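Local coordinates for protein ribonuclease J (Methanolobus psychrophilus R15, PDB 5HAB) that probably degrades RNA as an exoribonuclease of the metallo-beta-lactamase/beta-CASP family, and is captured here with an RNA strand bound, at residues V341-Q346 with G350-R355; A385-L390 with I401-H406. The protein carries 1 engineered substitution. All coordinates share one frame; numbering follows the deposited sequence.

How the contacts relate
Both contacts belong to the beta-CASP part of the protein, on the same parallel sheet, with centres about 11 Å apart. Contact 1 is buried: it joins the end of strand 338-342 to the start of helix 352-357, mainly through apolar side chains and one weak backbone bond. Contact 2 is only partly buried and rests on a single ion pair between helix 381-396 and the residue following the edge strand 400-402. They meet where Arg387 NH1 of contact 2 probably donates to His345 O of contact 1, while Leu390 packs on Gly344 and Gly354. RNA touches both: the fourth and fifth nucleotides at contact 1, the first nucleotide at contact 2.

Contact 1: V341-Q346 with G350-R355; sequences VMTGHQ and GAVLGR. With nucleotides of chain D.
Met342 lies against Val352 and Leu353 where strand 338-342 of the parallel beta-CASP sheet leads through a short loop into helix 352-357, a beta-alpha connection. Met342 CB is 4.2 Å from Val352 CB. With chi1 at 72°, CG sits between the backbone N and carbonyl carbon, which sends the chain towards the first helical turn. Met342 SD then passes 3.6 Å from Val352 CG1 and also touches Leu353 CB. A bend at chi3 (54°) brings Met342 CE back over the same valine methyl, at 3.8 Å from Val352 CG1. A flexible thioether suits this place because it can fold round a branched neighbour, and Leu353 continues the apolar layer onto Ile371 and Phe373 of strand 370-374.

Thr343 works in two directions. Leu353 N gives a weak hydrogen bond to Thr343 O (3.4 Å), close to the N-cap residue Ala351. Thr343 OG1 gives a weak bond to the phosphate oxygen OP1 of A5 of the bound RNA; a threonine thus offers a hydroxyl to the phosphate while its carbonyl faces the helix N-terminus. Gly344 has a positive phi, which glycine adopts readily, and its bare CA lets Ala351 CB come to 3.5 Å from Gly344 CA.

Beyond the glycine the chain turns away from the helix. There Gln346 NE2, also bonded to Asn376 O, donates to His345 ND1 at 3.0 Å, lying almost exactly in the imidazole plane.

Contact 2: A385-L390 with I401-H406; sequences ANRYAL and IYDNVH. With SO4 (sulfate ion), chain I; nucleotides of chain D.
Within the beta-alpha-beta unit of strand 370-374, helix 381-396 and strand 400-402, Arg387 and Asp403 form a salt bridge from helix to strand end. Their side chains come from opposite directions, and Asp403 meets the guanidinium at its edge. Arg387 NH2 stands 2.5 Å from Asp403 OD1, shorter than usual and to be read with caution, and 3.2 Å from Asp403 OD2. The carboxylate is turned 47° from the guanidinium plane, and NH2 alone reaches it.

The backbones are far apart, with Arg387 CA and Asp403 CA separated by 10.9 Å, so only a long side chain can span the gap. Arg387 does so with bends at chi2 (-65°) and chi3 (-101°). NE pairs with Glu391, and NH1 probably bonds to His345 O, though the modelled separation is too short to be taken literally. In this beta-alpha-beta crossover Phe373 of the first strand touches both charged side chains, while Asp403 N is bonded to Asn235 of the third subunit.

Other side chains of the two segments meet bound groups. Tyr388 OH donates to O2 of a sulfate, probably from the crystallisation liquor (3.1 Å), at the ring edge; Arg58 and Arg61 of the second subunit bind the same ion. Past the strand, His406 NE2 donates in the ring plane to OP3 of A1, at 2.8 Å, with ND1 bonded to Arg273; this is consistent with recognition of the RNA's 5' phosphate.

Contact 1: V341-Q346 with G350-R355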
loop_
_atom_site.group_PDB
_atom_site.type_symbol
_atom_site.label_atom_id
_atom_site.label_comp_id
_atom_site.label_asym_id
_atom_site.label_seq_id
_atom_site.Cartn_x
_atom_site.Cartn_y
_atom_site.Cartn_z
ATOM N N VAL B 341 -22.292 -13.996 -21.436
ATOM C CA VAL B 341 -21.281 -14.506 -20.521
ATOM C C VAL B 341 -20.017 -14.770 -21.324
ATOM O O VAL B 341 -19.941 -15.751 -22.062
ATOM C CB VAL B 341 -21.754 -15.781 -19.815
ATOM C CG1 VAL B 341 -20.763 -16.198 -18.740
ATOM C CG2 VAL B 341 -23.141 -15.588 -19.241
ATOM N N MET B 342 -19.022 -13.905 -21.174
ATOM C CA MET B 342 -17.915 -13.888 -22.118
ATOM C C MET B 342 -16.554 -13.888 -21.426
ATOM O O MET B 342 -16.453 -13.659 -20.222
ATOM C CB MET B 342 -18.045 -12.671 -23.031
ATOM C CG MET B 342 -17.741 -11.354 -22.350
ATOM S SD MET B 342 -17.854 -9.986 -23.512
ATOM C CE MET B 342 -19.503 -10.270 -24.159
ATOM N N THR B 343 -15.511 -14.183 -22.195
ATOM C CA THR B 343 -14.151 -14.221 -21.672
ATOM C C THR B 343 -13.499 -12.848 -21.762
ATOM O O THR B 343 -13.973 -11.979 -22.493
ATOM C CB THR B 343 -13.294 -15.258 -22.408
ATOM O OG1 THR B 343 -13.224 -14.925 -23.799
ATOM C CG2 THR B 343 -13.913 -16.636 -22.258
ATOM N N GLY B 344 -12.415 -12.657 -21.014
ATOM C CA GLY B 344 -11.643 -11.429 -21.101
ATOM C C GLY B 344 -11.550 -10.589 -19.839
ATOM O O GLY B 344 -11.276 -9.389 -19.904
ATOM N N HIS B 345 -11.738 -11.225 -18.687
ATOM C CA HIS B 345 -11.743 -10.523 -17.406
ATOM C C HIS B 345 -10.383 -9.931 -17.036
ATOM O O HIS B 345 -10.306 -9.039 -16.197
ATOM C CB HIS B 345 -12.203 -11.463 -16.294
ATOM C CG HIS B 345 -11.448 -12.752 -16.252
ATOM N ND1 HIS B 345 -10.245 -12.886 -15.594
ATOM C CD2 HIS B 345 -11.715 -13.961 -16.797
ATOM C CE1 HIS B 345 -9.806 -14.124 -15.733
ATOM N NE2 HIS B 345 -10.681 -14.798 -16.456
ATOM N N GLN B 346 -9.312 -10.424 -17.648
ATOM C CA GLN B 346 -7.985 -9.869 -17.388
ATOM C C GLN B 346 -7.560 -8.926 -18.505
ATOM O O GLN B 346 -6.398 -8.523 -18.587
ATOM C CB GLN B 346 -6.953 -10.984 -17.210
ATOM C CG GLN B 346 -7.225 -11.863 -16.011
ATOM C CD GLN B 346 -7.337 -11.060 -14.729
ATOM O OE1 GLN B 346 -6.533 -10.161 -14.476
ATOM N NE2 GLN B 346 -8.337 -11.377 -13.911
ATOM N N GLY B 350 -7.633 -9.733 -27.631
ATOM C CA GLY B 350 -8.253 -10.703 -28.507
ATOM C C GLY B 350 -9.492 -11.353 -27.930
ATOM O O GLY B 350 -10.295 -11.916 -28.666
ATOM N N ALA B 351 -9.650 -11.282 -26.613
ATOM C CA ALA B 351 -10.845 -11.815 -25.975
ATOM C C ALA B 351 -12.064 -10.982 -26.370
ATOM O O ALA B 351 -11.921 -9.852 -26.834
ATOM C CB ALA B 351 -10.682 -11.841 -24.464
ATOM N N VAL B 352 -13.260 -11.536 -26.181
ATOM C CA VAL B 352 -14.481 -10.879 -26.635
ATOM C C VAL B 352 -14.662 -9.501 -26.012
ATOM O O VAL B 352 -14.930 -8.538 -26.724
ATOM C CB VAL B 352 -15.729 -11.742 -26.350
ATOM C CG1 VAL B 352 -16.962 -11.014 -26.830
ATOM C CG2 VAL B 352 -15.638 -13.078 -27.070
ATOM N N LEU B 353 -14.472 -9.399 -24.700
ATOM C CA LEU B 353 -14.712 -8.140 -23.998
ATOM C C LEU B 353 -13.714 -7.076 -24.441
ATOM O O LEU B 353 -14.062 -5.901 -24.588
ATOM C CB LEU B 353 -14.643 -8.337 -22.481
ATOM C CG LEU B 353 -15.048 -7.124 -21.636
ATOM C CD1 LEU B 353 -16.416 -6.611 -22.066
ATOM C CD2 LEU B 353 -15.048 -7.468 -20.150
ATOM N N GLY B 354 -12.472 -7.495 -24.659
ATOM C CA GLY B 354 -11.443 -6.593 -25.143
ATOM C C GLY B 354 -11.742 -6.078 -26.539
ATOM O O GLY B 354 -11.340 -4.974 -26.906
ATOM N N ARG B 355 -12.449 -6.886 -27.321
ATOM C CA ARG B 355 -12.789 -6.508 -28.685
ATOM C C ARG B 355 -13.997 -5.577 -28.669
ATOM O O ARG B 355 -14.078 -4.635 -29.458
ATOM C CB ARG B 355 -13.047 -7.754 -29.540
ATOM C CG ARG B 355 -11.783 -8.286 -30.217
ATOM C CD ARG B 355 -11.935 -9.722 -30.717
ATOM N NE ARG B 355 -13.251 -9.979 -31.291
ATOM C CZ ARG B 355 -13.628 -9.579 -32.500
ATOM N NH1 ARG B 355 -12.784 -8.907 -33.275
ATOM N NH2 ARG B 355 -14.852 -9.854 -32.935
ATOM P P A D 4 -9.542 -18.035 -20.802
ATOM O OP1 A D 4 -10.852 -17.439 -20.429
ATOM O OP2 A D 4 -9.446 -19.496 -21.051
ATOM O "O5'" A D 4 -8.978 -17.275 -22.085
ATOM C "C5'" A D 4 -9.738 -16.259 -22.720
ATOM C "C4'" A D 4 -8.915 -15.477 -23.712
ATOM O "O4'" A D 4 -7.502 -15.610 -23.418
ATOM C "C3'" A D 4 -9.030 -15.910 -25.165
ATOM O "O3'" A D 4 -10.214 -15.423 -25.779
ATOM C "C2'" A D 4 -7.743 -15.358 -25.776
ATOM O "O2'" A D 4 -7.871 -13.973 -26.068
ATOM C "C1'" A D 4 -6.755 -15.521 -24.614
ATOM N N9 A D 4 -5.902 -16.722 -24.744
ATOM C C8 A D 4 -6.073 -17.957 -24.165
ATOM N N7 A D 4 -5.131 -18.821 -24.469
ATOM C C5 A D 4 -4.279 -18.109 -25.302
ATOM C C6 A D 4 -3.086 -18.458 -25.964
ATOM N N6 A D 4 -2.520 -19.665 -25.892
ATOM N N1 A D 4 -2.483 -17.510 -26.719
ATOM C C2 A D 4 -3.048 -16.298 -26.796
ATOM N N3 A D 4 -4.162 -15.851 -26.221
ATOM C C4 A D 4 -4.740 -16.815 -25.479
ATOM P P A D 5 -11.290 -16.436 -26.419
ATOM O OP1 A D 5 -12.554 -15.684 -26.618
ATOM O OP2 A D 5 -11.306 -17.689 -25.623
ATOM O "O5'" A D 5 -10.699 -16.760 -27.861
ATOM C "C5'" A D 5 -10.955 -15.898 -28.967
ATOM C "C4'" A D 5 -9.688 -15.589 -29.724
ATOM O "O4'" A D 5 -8.572 -16.205 -29.028
ATOM C "C3'" A D 5 -9.642 -16.120 -31.151
ATOM O "O3'" A D 5 -8.830 -15.261 -31.953
ATOM C "C2'" A D 5 -8.951 -17.469 -30.979
ATOM O "O2'" A D 5 -8.314 -17.956 -32.141
ATOM C "C1'" A D 5 -7.952 -17.168 -29.860
ATOM N N9 A D 5 -7.641 -18.332 -29.025
ATOM C C8 A D 5 -8.524 -19.057 -28.262
ATOM N N7 A D 5 -7.975 -20.057 -27.619
ATOM C C5 A D 5 -6.639 -19.990 -27.985
ATOM C C6 A D 5 -5.527 -20.778 -27.638
ATOM N N6 A D 5 -5.594 -21.826 -26.813
ATOM N N1 A D 5 -4.332 -20.447 -28.177
ATOM C C2 A D 5 -4.269 -19.396 -29.005
ATOM N N3 A D 5 -5.242 -18.579 -29.406
ATOM C C4 A D 5 -6.418 -18.937 -28.857
#

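Contact 2: A385-L390 with I401-H406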
loop_
_atom_site.group_PDB
_atom_site.type_symbol
_atom_site.label_atom_id
_atom_site.label_comp_id
_atom_site.label_asym_id
_atom_site.label_seq_id
_atom_site.Cartn_x
_atom_site.Cartn_y
_atom_site.Cartn_z
ATOM N N ALA B 385 -1.988 -3.961 -16.217
ATOM C CA ALA B 385 -2.025 -3.040 -17.352
ATOM C C ALA B 385 -3.192 -3.372 -18.277
ATOM O O ALA B 385 -3.998 -2.501 -18.598
ATOM C CB ALA B 385 -0.718 -3.067 -18.121
ATOM N N ASN B 386 -3.302 -4.630 -18.693
ATOM C CA ASN B 386 -4.373 -4.980 -19.623
ATOM C C ASN B 386 -5.747 -4.668 -19.021
ATOM O O ASN B 386 -6.641 -4.159 -19.713
ATOM C CB ASN B 386 -4.288 -6.454 -20.031
ATOM C CG ASN B 386 -3.030 -6.766 -20.816
ATOM O OD1 ASN B 386 -2.576 -5.957 -21.623
ATOM N ND2 ASN B 386 -2.469 -7.949 -20.592
ATOM N N ARG B 387 -5.901 -4.937 -17.727
ATOM C CA ARG B 387 -7.161 -4.659 -17.043
ATOM C C ARG B 387 -7.426 -3.161 -16.978
ATOM O O ARG B 387 -8.555 -2.716 -17.179
ATOM C CB ARG B 387 -7.157 -5.237 -15.630
ATOM C CG ARG B 387 -8.062 -6.434 -15.455
ATOM C CD ARG B 387 -9.528 -6.073 -15.636
ATOM N NE ARG B 387 -10.215 -5.922 -14.357
ATOM C CZ ARG B 387 -10.679 -6.941 -13.641
ATOM N NH1 ARG B 387 -10.503 -8.185 -14.064
ATOM N NH2 ARG B 387 -11.297 -6.720 -12.490
ATOM N N TYR B 388 -6.381 -2.386 -16.707
ATOM C CA TYR B 388 -6.519 -0.939 -16.644
ATOM C C TYR B 388 -6.963 -0.373 -17.992
ATOM O O TYR B 388 -7.880 0.442 -18.043
ATOM C CB TYR B 388 -5.211 -0.284 -16.193
ATOM C CG TYR B 388 -5.205 1.223 -16.321
ATOM C CD1 TYR B 388 -5.812 2.024 -15.365
ATOM C CD2 TYR B 388 -4.585 1.848 -17.398
ATOM C CE1 TYR B 388 -5.804 3.405 -15.482
ATOM C CE2 TYR B 388 -4.571 3.223 -17.523
ATOM C CZ TYR B 388 -5.183 3.997 -16.563
ATOM O OH TYR B 388 -5.169 5.366 -16.687
ATOM N N ALA B 389 -6.323 -0.804 -19.075
ATOM C CA ALA B 389 -6.686 -0.328 -20.410
ATOM C C ALA B 389 -8.128 -0.715 -20.759
ATOM O O ALA B 389 -8.910 0.119 -21.238
ATOM C CB ALA B 389 -5.718 -0.874 -21.450
ATOM N N LEU B 390 -8.477 -1.974 -20.495
ATOM C CA LEU B 390 -9.831 -2.454 -20.749
ATOM C C LEU B 390 -10.868 -1.610 -20.005
ATOM O O LEU B 390 -11.827 -1.103 -20.599
ATOM C CB LEU B 390 -9.969 -3.922 -20.332
ATOM C CG LEU B 390 -11.375 -4.511 -20.476
ATOM C CD1 LEU B 390 -11.721 -4.713 -21.949
ATOM C CD2 LEU B 390 -11.519 -5.806 -19.700
ATOM N N ILE B 401 -18.694 -0.368 -13.856
ATOM C CA ILE B 401 -17.869 -1.533 -13.564
ATOM C C ILE B 401 -18.165 -2.126 -12.194
ATOM O O ILE B 401 -18.001 -1.458 -11.174
ATOM C CB ILE B 401 -16.378 -1.173 -13.660
ATOM C CG1 ILE B 401 -16.084 -0.456 -14.981
ATOM C CG2 ILE B 401 -15.519 -2.417 -13.499
ATOM C CD1 ILE B 401 -16.393 -1.289 -16.198
ATOM N N TYR B 402 -18.581 -3.387 -12.176
ATOM C CA TYR B 402 -18.680 -4.141 -10.932
ATOM C C TYR B 402 -17.502 -5.099 -10.846
ATOM O O TYR B 402 -17.444 -6.083 -11.574
ATOM C CB TYR B 402 -19.995 -4.913 -10.850
ATOM C CG TYR B 402 -21.225 -4.043 -10.754
ATOM C CD1 TYR B 402 -21.684 -3.339 -11.855
ATOM C CD2 TYR B 402 -21.938 -3.940 -9.565
ATOM C CE1 TYR B 402 -22.813 -2.545 -11.777
ATOM C CE2 TYR B 402 -23.070 -3.147 -9.478
ATOM C CZ TYR B 402 -23.501 -2.452 -10.591
ATOM O OH TYR B 402 -24.622 -1.660 -10.529
ATOM N N ASP B 403 -16.563 -4.807 -9.957
ATOM C CA ASP B 403 -15.312 -5.547 -9.896
ATOM C C ASP B 403 -15.309 -6.537 -8.736
ATOM O O ASP B 403 -16.082 -6.402 -7.789
ATOM C CB ASP B 403 -14.141 -4.568 -9.760
ATOM C CG ASP B 403 -12.825 -5.155 -10.216
ATOM O OD1 ASP B 403 -12.771 -6.374 -10.495
ATOM O OD2 ASP B 403 -11.841 -4.388 -10.300
ATOM N N ASN B 404 -14.434 -7.534 -8.834
ATOM C CA ASN B 404 -14.123 -8.443 -7.733
ATOM C C ASN B 404 -15.331 -9.163 -7.121
ATOM O O ASN B 404 -15.341 -9.451 -5.928
ATOM C CB ASN B 404 -13.377 -7.683 -6.633
ATOM C CG ASN B 404 -12.328 -8.538 -5.943
ATOM O OD1 ASN B 404 -11.930 -9.591 -6.451
ATOM N ND2 ASN B 404 -11.869 -8.086 -4.779
ATOM N N VAL B 405 -16.343 -9.456 -7.931
ATOM C CA VAL B 405 -17.490 -10.219 -7.445
ATOM C C VAL B 405 -17.063 -11.675 -7.426
ATOM O O VAL B 405 -17.420 -12.456 -8.305
ATOM C CB VAL B 405 -18.735 -10.008 -8.318
ATOM C CG1 VAL B 405 -19.959 -10.612 -7.647
ATOM C CG2 VAL B 405 -18.939 -8.527 -8.601
ATOM N N HIS B 406 -16.280 -12.037 -6.420
ATOM C CA HIS B 406 -15.468 -13.234 -6.520
ATOM C C HIS B 406 -15.017 -13.695 -5.149
ATOM O O HIS B 406 -14.962 -12.915 -4.199
ATOM C CB HIS B 406 -14.266 -12.953 -7.438
ATOM C CG HIS B 406 -13.223 -14.030 -7.450
ATOM N ND1 HIS B 406 -13.379 -15.210 -8.145
ATOM C CD2 HIS B 406 -11.990 -14.084 -6.890
ATOM C CE1 HIS B 406 -12.302 -15.958 -7.988
ATOM N NE2 HIS B 406 -11.443 -15.298 -7.234
HETATM S S SO4 I . -7.825 7.801 -15.399
HETATM O O1 SO4 I . -9.080 7.566 -14.685
HETATM O O2 SO4 I . -6.707 7.176 -14.692
HETATM O O3 SO4 I . -7.915 7.226 -16.740
HETATM O O4 SO4 I . -7.600 9.241 -15.505
ATOM O OP3 A D 1 -8.686 -15.363 -6.654
ATOM P P A D 1 -7.901 -16.603 -6.445
ATOM O OP1 A D 1 -8.684 -17.755 -6.961
ATOM O OP2 A D 1 -7.434 -16.622 -5.036
ATOM O "O5'" A D 1 -6.579 -16.465 -7.310
ATOM C "C5'" A D 1 -6.622 -16.093 -8.684
ATOM C "C4'" A D 1 -5.333 -16.460 -9.376
ATOM O "O4'" A D 1 -4.294 -15.540 -8.938
ATOM C "C3'" A D 1 -4.824 -17.865 -9.062
ATOM O "O3'" A D 1 -4.213 -18.451 -10.208
ATOM C "C2'" A D 1 -3.785 -17.628 -7.970
ATOM O "O2'" A D 1 -2.771 -18.608 -7.906
ATOM C "C1'" A D 1 -3.225 -16.256 -8.346
ATOM N N9 A D 1 -2.773 -15.496 -7.174
ATOM C C8 A D 1 -3.416 -15.429 -5.958
ATOM N N7 A D 1 -2.804 -14.692 -5.064
ATOM C C5 A D 1 -1.672 -14.243 -5.732
ATOM C C6 A D 1 -0.609 -13.416 -5.325
ATOM N N6 A D 1 -0.516 -12.876 -4.104
ATOM N N1 A D 1 0.364 -13.159 -6.230
ATOM C C2 A D 1 0.268 -13.702 -7.452
ATOM N N3 A D 1 -0.681 -14.495 -7.953
ATOM C C4 A D 1 -1.635 -14.733 -7.032
#